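Long-range contact in TqaL (Neurospora crassa, PDB 7EEH), which belongs to the 2OG-Fe dioxygenase family of the cupin clan and holds an iron ion in a site of two histidines and one aspartate: residues R8-I21 with M41-A53. The protein carries 1 engineered substitution. Sequence-based numbering, arbitrary orientation.
Sequences RVFNPSYYTAIAEI and MVPLLLGLGATRA
A17 and Y14 of helix 12-21 lie against G47 of helix 41-48, the tightest point of a helix-helix crossing on the outside of the cupin-type β core. The two short axes come within 8.0 Å and run at 132° to each other, closer to antiparallel than to parallel. The absence of a side chain at G47 allows this approach: A17 CB rests 4.0 Å from G47 CA, and S13 O also lies against that CA. G47 O is directed at Y14, where it receives a CA-H···O contact from Y14 CA (3.4 Å) and also lies at the edge of the tyrosine ring, in its plane. With CG anti to the backbone N (chi1 176°), Y14 crosses L48 at about a right angle, its CE1 4.0 Å from L48 CD2; its hydroxyl is hydrogen-bonded to the backbone N of L309, the C-terminal residue. I21 and L48 meet tip to tip through their CD1 atoms, while the side chains of I21 and L44 slide past each other in opposite directions, I21 CG1 4.1 Å from L44 CD1. M139 of helix 128-141 touches I18 and I21, and I140 touches I21; separately, Y15, T16, I18 and A19 pack against a second subunit.

The contact is looser at the margin formed by E20, where only the aliphatic part of the side chain takes part, with CG 3.6 Å from L44 CD2. The other end is partly exposed but closely fitted: R8 reaches the C-terminal end of helix 41-48, where G49, at positive phi, closes a Schellman motif. The bend at chi3 (-80°) folds the arginine chain so that L46 O stands over the centre of one guanidinium face, while R8 NH1 comes within 2.7 Å of G47 O.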
ATOM      1  N   ARG B   8     -10.057 -11.825 -11.272  1.00 36.77           N
ATOM      2  CA  ARG B   8      -9.090 -11.434 -10.260  1.00 30.66           C
ATOM      3  C   ARG B   8      -7.724 -11.120 -10.863  1.00 28.93           C
ATOM      4  O   ARG B   8      -6.944 -10.385 -10.246  1.00 29.02           O
ATOM      5  CB  ARG B   8      -9.000 -12.549  -9.211  1.00 31.72           C
ATOM      6  CG  ARG B   8      -8.093 -12.263  -8.024  1.00 28.08           C
ATOM      7  CD  ARG B   8      -8.601 -12.988  -6.777  1.00 27.10           C
ATOM      8  NE  ARG B   8      -9.704 -12.261  -6.155  1.00 29.62           N
ATOM      9  CZ  ARG B   8      -9.576 -11.118  -5.481  1.00 31.75           C
ATOM     10  NH1 ARG B   8      -8.383 -10.546  -5.336  1.00 29.94           N
ATOM     11  NH2 ARG B   8     -10.650 -10.536  -4.956  1.00 37.04           N
ATOM     12  N   VAL B   9      -7.422 -11.633 -12.063  1.00 26.90           N
ATOM     13  CA  VAL B   9      -6.147 -11.341 -12.708  1.00 25.57           C
ATOM     14  C   VAL B   9      -5.984  -9.842 -12.988  1.00 24.46           C
ATOM     15  O   VAL B   9      -4.864  -9.367 -13.186  1.00 26.36           O
ATOM     16  CB  VAL B   9      -5.990 -12.187 -13.997  1.00 27.14           C
ATOM     17  CG1 VAL B   9      -6.962 -11.728 -15.080  1.00 27.09           C
ATOM     18  CG2 VAL B   9      -4.549 -12.138 -14.504  1.00 32.51           C
ATOM     19  N   PHE B  10      -7.067  -9.077 -12.960  1.00 24.20           N
ATOM     20  CA  PHE B  10      -7.003  -7.629 -13.132  1.00 25.70           C
ATOM     21  C   PHE B  10      -7.198  -6.854 -11.832  1.00 27.50           C
ATOM     22  O   PHE B  10      -7.185  -5.613 -11.852  1.00 24.86           O
ATOM     23  CB  PHE B  10      -8.048  -7.188 -14.157  1.00 24.82           C
ATOM     24  CG  PHE B  10      -7.864  -7.827 -15.513  1.00 24.86           C
ATOM     25  CD1 PHE B  10      -6.703  -7.611 -16.237  1.00 25.62           C
ATOM     26  CD2 PHE B  10      -8.836  -8.637 -16.051  1.00 29.56           C
ATOM     27  CE1 PHE B  10      -6.525  -8.188 -17.485  1.00 28.06           C
ATOM     28  CE2 PHE B  10      -8.660  -9.221 -17.301  1.00 29.59           C
ATOM     29  CZ  PHE B  10      -7.508  -8.995 -18.012  1.00 25.93           C
ATOM     30  N   ASN B  11      -7.369  -7.541 -10.717  1.00 22.40           N
ATOM     31  CA  ASN B  11      -7.724  -6.880  -9.466  1.00 23.48           C
ATOM     32  C   ASN B  11      -6.470  -6.375  -8.756  1.00 19.14           C
ATOM     33  O   ASN B  11      -5.591  -7.178  -8.442  1.00 21.33           O
ATOM     34  CB  ASN B  11      -8.471  -7.863  -8.575  1.00 24.76           C
ATOM     35  CG  ASN B  11      -9.136  -7.188  -7.397  1.00 27.81           C
ATOM     36  OD1 ASN B  11      -8.605  -6.225  -6.833  1.00 24.65           O
ATOM     37  ND2 ASN B  11     -10.307  -7.695  -7.010  1.00 30.29           N
ATOM     38  N   PRO B  12      -6.351  -5.076  -8.468  1.00 22.39           N
ATOM     39  CA  PRO B  12      -5.119  -4.596  -7.808  1.00 19.57           C
ATOM     40  C   PRO B  12      -4.823  -5.295  -6.495  1.00 19.92           C
ATOM     41  O   PRO B  12      -3.651  -5.494  -6.163  1.00 19.11           O
ATOM     42  CB  PRO B  12      -5.391  -3.097  -7.598  1.00 20.70           C
ATOM     43  CG  PRO B  12      -6.460  -2.762  -8.612  1.00 19.90           C
ATOM     44  CD  PRO B  12      -7.307  -3.979  -8.723  1.00 21.25           C
ATOM     45  N   SER B  13      -5.852  -5.680  -5.732  1.00 20.17           N
ATOM     46  CA  SER B  13      -5.624  -6.309  -4.438  1.00 20.09           C
ATOM     47  C   SER B  13      -5.015  -7.696  -4.567  1.00 20.05           C
ATOM     48  O   SER B  13      -4.400  -8.185  -3.621  1.00 19.17           O
ATOM     49  CB  SER B  13      -6.942  -6.388  -3.664  1.00 26.29           C
ATOM     50  OG  SER B  13      -7.778  -7.368  -4.235  1.00 29.17           O
ATOM     51  N   TYR B  14      -5.179  -8.347  -5.716  1.00 19.90           N
ATOM     52  CA  TYR B  14      -4.466  -9.591  -5.973  1.00 18.07           C
ATOM     53  C   TYR B  14      -2.952  -9.359  -5.987  1.00 19.91           C
ATOM     54  O   TYR B  14      -2.190 -10.054  -5.303  1.00 18.72           O
ATOM     55  CB  TYR B  14      -4.964 -10.171  -7.302  1.00 22.83           C
ATOM     56  CG  TYR B  14      -4.254 -11.414  -7.770  1.00 21.51           C
ATOM     57  CD1 TYR B  14      -4.319 -12.584  -7.034  1.00 22.81           C
ATOM     58  CD2 TYR B  14      -3.546 -11.424  -8.970  1.00 21.58           C
ATOM     59  CE1 TYR B  14      -3.674 -13.744  -7.470  1.00 24.93           C
ATOM     60  CE2 TYR B  14      -2.900 -12.576  -9.419  1.00 24.90           C
ATOM     61  CZ  TYR B  14      -2.975 -13.735  -8.654  1.00 26.42           C
ATOM     62  OH  TYR B  14      -2.345 -14.876  -9.070  1.00 26.85           O
ATOM     63  N   TYR B  15      -2.499  -8.353  -6.730  1.00 18.90           N
ATOM     64  CA  TYR B  15      -1.057  -8.095  -6.819  1.00 17.65           C
ATOM     65  C   TYR B  15      -0.491  -7.500  -5.529  1.00 16.69           C
ATOM     66  O   TYR B  15       0.655  -7.784  -5.164  1.00 18.84           O
ATOM     67  CB  TYR B  15      -0.802  -7.206  -8.033  1.00 19.69           C
ATOM     68  CG  TYR B  15      -1.210  -7.953  -9.270  1.00 18.22           C
ATOM     69  CD1 TYR B  15      -0.395  -8.959  -9.786  1.00 19.57           C
ATOM     70  CD2 TYR B  15      -2.439  -7.716  -9.885  1.00 19.19           C
ATOM     71  CE1 TYR B  15      -0.776  -9.693 -10.915  1.00 21.37           C
ATOM     72  CE2 TYR B  15      -2.829  -8.439 -11.025  1.00 19.47           C
ATOM     73  CZ  TYR B  15      -1.988  -9.431 -11.529  1.00 23.89           C
ATOM     74  OH  TYR B  15      -2.348 -10.172 -12.642  1.00 24.09           O
ATOM     75  N   THR B  16      -1.273  -6.697  -4.818  1.00 17.94           N
ATOM     76  CA  THR B  16      -0.851  -6.226  -3.503  1.00 17.73           C
ATOM     77  C   THR B  16      -0.613  -7.392  -2.556  1.00 19.01           C
ATOM     78  O   THR B  16       0.362  -7.408  -1.800  1.00 19.30           O
ATOM     79  CB  THR B  16      -1.915  -5.292  -2.937  1.00 19.50           C
ATOM     80  OG1 THR B  16      -2.084  -4.181  -3.824  1.00 21.25           O
ATOM     81  CG2 THR B  16      -1.521  -4.788  -1.561  1.00 21.88           C
ATOM     82  N   ALA B  17      -1.494  -8.382  -2.591  1.00 17.38           N
ATOM     83  CA  ALA B  17      -1.299  -9.564  -1.764  1.00 19.52           C
ATOM     84  C   ALA B  17      -0.028 -10.294  -2.153  1.00 18.98           C
ATOM     85  O   ALA B  17       0.760 -10.691  -1.289  1.00 18.38           O
ATOM     86  CB  ALA B  17      -2.497 -10.488  -1.899  1.00 18.62           C
ATOM     87  N   ILE B  18       0.185 -10.487  -3.456  1.00 17.85           N
ATOM     88  CA  ILE B  18       1.385 -11.184  -3.902  1.00 18.71           C
ATOM     89  C   ILE B  18       2.623 -10.441  -3.436  1.00 21.39           C
ATOM     90  O   ILE B  18       3.587 -11.050  -2.961  1.00 18.25           O
ATOM     91  CB  ILE B  18       1.366 -11.368  -5.433  1.00 17.75           C
ATOM     92  CG1 ILE B  18       0.168 -12.239  -5.834  1.00 21.89           C
ATOM     93  CG2 ILE B  18       2.665 -12.040  -5.895  1.00 18.24           C
ATOM     94  CD1 ILE B  18      -0.034 -12.348  -7.334  1.00 23.11           C
ATOM     95  N   ALA B  19       2.596  -9.106  -3.521  1.00 20.00           N
ATOM     96  CA  ALA B  19       3.738  -8.314  -3.066  1.00 16.82           C
ATOM     97  C   ALA B  19       4.063  -8.616  -1.610  1.00 19.30           C
ATOM     98  O   ALA B  19       5.222  -8.826  -1.245  1.00 20.18           O
ATOM     99  CB  ALA B  19       3.450  -6.824  -3.257  1.00 17.85           C
ATOM    100  N   GLU B  20       3.043  -8.649  -0.761  1.00 19.53           N
ATOM    101  CA  GLU B  20       3.285  -8.946   0.645  1.00 20.79           C
ATOM    102  C   GLU B  20       3.791 -10.380   0.824  1.00 21.18           C
ATOM    103  O   GLU B  20       4.665 -10.645   1.664  1.00 20.38           O
ATOM    104  CB  GLU B  20       1.994  -8.689   1.435  1.00 22.09           C
ATOM    105  CG  GLU B  20       2.078  -9.033   2.914  1.00 25.18           C
ATOM    106  CD  GLU B  20       3.205  -8.294   3.624  1.00 31.30           C
ATOM    107  OE1 GLU B  20       3.457  -7.115   3.265  1.00 23.53           O
ATOM    108  OE2 GLU B  20       3.825  -8.903   4.532  1.00 26.16           O
ATOM    109  N   ILE B  21       3.260 -11.317   0.037  1.00 20.90           N
ATOM    110  CA  ILE B  21       3.701 -12.706   0.146  1.00 18.85           C
ATOM    111  C   ILE B  21       5.158 -12.840  -0.281  1.00 20.19           C
ATOM    112  O   ILE B  21       5.930 -13.573   0.344  1.00 19.53           O
ATOM    113  CB  ILE B  21       2.779 -13.630  -0.670  1.00 21.62           C
ATOM    114  CG1 ILE B  21       1.384 -13.658  -0.046  1.00 14.90           C
ATOM    115  CG2 ILE B  21       3.383 -15.042  -0.781  1.00 18.55           C
ATOM    116  CD1 ILE B  21       0.323 -14.320  -0.942  1.00 17.38           C
HETATM  117  N   MSE B  41      -2.865 -13.074   7.817  1.00 20.27           N
HETATM  118  CA  MSE B  41      -3.221 -14.013   6.759  1.00 22.66           C
HETATM  119  C   MSE B  41      -4.533 -13.651   6.068  1.00 20.70           C
HETATM  120  O   MSE B  41      -4.641 -13.817   4.859  1.00 20.90           O
HETATM  121  CB  MSE B  41      -3.303 -15.452   7.288  1.00 21.46           C
HETATM  122  CG  MSE B  41      -1.970 -15.968   7.779  1.00 19.40           C
HETATM  123 SE   MSE B  41      -0.799 -16.404   6.288  1.00 29.80          SE
HETATM  124  CE  MSE B  41      -2.095 -16.912   4.946  1.00 14.48           C
ATOM    125  N   VAL B  42      -5.533 -13.157   6.821  1.00 20.78           N
ATOM    126  CA  VAL B  42      -6.858 -12.945   6.224  1.00 20.54           C
ATOM    127  C   VAL B  42      -6.805 -12.061   4.981  1.00 22.59           C
ATOM    128  O   VAL B  42      -7.316 -12.484   3.930  1.00 21.25           O
ATOM    129  CB  VAL B  42      -7.847 -12.421   7.279  1.00 26.69           C
ATOM    130  CG1 VAL B  42      -9.066 -11.840   6.588  1.00 26.41           C
ATOM    131  CG2 VAL B  42      -8.275 -13.539   8.197  1.00 24.84           C
ATOM    132  N   PRO B  43      -6.193 -10.867   5.004  1.00 23.56           N
ATOM    133  CA  PRO B  43      -6.171 -10.065   3.770  1.00 23.16           C
ATOM    134  C   PRO B  43      -5.361 -10.703   2.651  1.00 21.46           C
ATOM    135  O   PRO B  43      -5.696 -10.504   1.478  1.00 20.99           O
ATOM    136  CB  PRO B  43      -5.576  -8.725   4.224  1.00 27.89           C
ATOM    137  CG  PRO B  43      -4.861  -9.022   5.460  1.00 24.76           C
ATOM    138  CD  PRO B  43      -5.568 -10.143   6.125  1.00 22.71           C
ATOM    139  N   LEU B  44      -4.331 -11.491   2.966  1.00 19.89           N
ATOM    140  CA  LEU B  44      -3.611 -12.205   1.915  1.00 19.67           C
ATOM    141  C   LEU B  44      -4.509 -13.229   1.233  1.00 21.88           C
ATOM    142  O   LEU B  44      -4.538 -13.320  -0.001  1.00 22.41           O
ATOM    143  CB  LEU B  44      -2.362 -12.878   2.495  1.00 20.12           C
ATOM    144  CG  LEU B  44      -1.361 -11.910   3.144  1.00 20.79           C
ATOM    145  CD1 LEU B  44      -0.132 -12.616   3.644  1.00 17.85           C
ATOM    146  CD2 LEU B  44      -0.976 -10.841   2.147  1.00 20.96           C
ATOM    147  N   LEU B  45      -5.240 -14.027   2.019  1.00 19.00           N
ATOM    148  CA  LEU B  45      -6.102 -15.042   1.419  1.00 18.84           C
ATOM    149  C   LEU B  45      -7.241 -14.402   0.634  1.00 20.21           C
ATOM    150  O   LEU B  45      -7.594 -14.876  -0.450  1.00 21.07           O
ATOM    151  CB  LEU B  45      -6.650 -15.981   2.495  1.00 20.37           C
ATOM    152  CG  LEU B  45      -5.619 -16.828   3.259  1.00 20.37           C
ATOM    153  CD1 LEU B  45      -6.304 -17.950   4.053  1.00 22.77           C
ATOM    154  CD2 LEU B  45      -4.589 -17.406   2.319  1.00 18.12           C
ATOM    155  N   LEU B  46      -7.831 -13.331   1.164  1.00 20.63           N
ATOM    156  CA  LEU B  46      -8.837 -12.588   0.404  1.00 22.23           C
ATOM    157  C   LEU B  46      -8.268 -12.117  -0.927  1.00 24.02           C
ATOM    158  O   LEU B  46      -8.889 -12.289  -1.984  1.00 21.19           O
ATOM    159  CB  LEU B  46      -9.333 -11.391   1.219  1.00 22.55           C
ATOM    160  CG  LEU B  46     -10.210 -11.724   2.429  1.00 22.78           C
ATOM    161  CD1 LEU B  46     -10.482 -10.487   3.268  1.00 29.18           C
ATOM    162  CD2 LEU B  46     -11.514 -12.326   1.959  1.00 26.46           C
ATOM    163  N   GLY B  47      -7.070 -11.523  -0.894  1.00 22.34           N
ATOM    164  CA  GLY B  47      -6.458 -11.046  -2.118  1.00 21.57           C
ATOM    165  C   GLY B  47      -6.237 -12.146  -3.124  1.00 23.83           C
ATOM    166  O   GLY B  47      -6.290 -11.903  -4.329  1.00 24.37           O
ATOM    167  N   LEU B  48      -6.003 -13.373  -2.649  1.00 21.18           N
ATOM    168  CA  LEU B  48      -5.787 -14.516  -3.520  1.00 20.60           C
ATOM    169  C   LEU B  48      -7.081 -15.087  -4.069  1.00 25.09           C
ATOM    170  O   LEU B  48      -7.032 -15.881  -5.015  1.00 23.64           O
ATOM    171  CB  LEU B  48      -5.059 -15.645  -2.781  1.00 18.92           C
ATOM    172  CG  LEU B  48      -3.662 -15.289  -2.367  1.00 25.97           C
ATOM    173  CD1 LEU B  48      -2.903 -16.501  -1.741  1.00 22.59           C
ATOM    174  CD2 LEU B  48      -3.106 -14.748  -3.673  1.00 21.56           C
ATOM    175  N   GLY B  49      -8.223 -14.739  -3.486  1.00 23.90           N
ATOM    176  CA  GLY B  49      -9.470 -15.290  -3.973  1.00 24.95           C
ATOM    177  C   GLY B  49     -10.370 -15.944  -2.941  1.00 23.20           C
ATOM    178  O   GLY B  49     -11.450 -16.418  -3.302  1.00 24.57           O
ATOM    179  N   ALA B  50      -9.965 -15.986  -1.673  1.00 20.08           N
ATOM    180  CA  ALA B  50     -10.825 -16.561  -0.638  1.00 23.42           C
ATOM    181  C   ALA B  50     -12.080 -15.716  -0.458  1.00 25.13           C
ATOM    182  O   ALA B  50     -12.006 -14.487  -0.416  1.00 25.85           O
ATOM    183  CB  ALA B  50     -10.084 -16.641   0.701  1.00 20.19           C
ATOM    184  N   THR B  51     -13.238 -16.370  -0.316  1.00 23.67           N
ATOM    185  CA  THR B  51     -14.451 -15.635   0.002  1.00 23.24           C
ATOM    186  C   THR B  51     -14.657 -15.615   1.509  1.00 23.48           C
ATOM    187  O   THR B  51     -14.206 -16.511   2.231  1.00 23.93           O
ATOM    188  CB  THR B  51     -15.682 -16.233  -0.696  1.00 26.30           C
ATOM    189  OG1 THR B  51     -16.003 -17.511  -0.121  1.00 25.74           O
ATOM    190  CG2 THR B  51     -15.416 -16.398  -2.180  1.00 25.74           C
ATOM    191  N   ARG B  52     -15.322 -14.567   1.990  1.00 22.00           N
ATOM    192  CA  ARG B  52     -15.569 -14.492   3.426  1.00 25.63           C
ATOM    193  C   ARG B  52     -16.490 -15.607   3.896  1.00 25.26           C
ATOM    194  O   ARG B  52     -16.393 -16.043   5.047  1.00 31.72           O
ATOM    195  CB  ARG B  52     -16.149 -13.139   3.799  1.00 32.68           C
ATOM    196  CG  ARG B  52     -15.322 -11.997   3.279  1.00 39.32           C
ATOM    197  CD  ARG B  52     -15.106 -10.947   4.342  1.00 44.34           C
ATOM    198  NE  ARG B  52     -14.778  -9.671   3.723  1.00 52.36           N
ATOM    199  CZ  ARG B  52     -13.855  -8.837   4.182  1.00 48.12           C
ATOM    200  NH1 ARG B  52     -13.172  -9.157   5.273  1.00 50.95           N
ATOM    201  NH2 ARG B  52     -13.618  -7.695   3.547  1.00 53.45           N
ATOM    202  N   ALA B  53     -17.380 -16.083   3.029  1.00 29.67           N
ATOM    203  CA  ALA B  53     -18.194 -17.235   3.393  1.00 29.91           C
ATOM    204  C   ALA B  53     -17.325 -18.473   3.584  1.00 25.79           C
ATOM    205  O   ALA B  53     -17.523 -19.236   4.538  1.00 26.49           O
ATOM    206  CB  ALA B  53     -19.264 -17.472   2.328  1.00 31.45           C
TER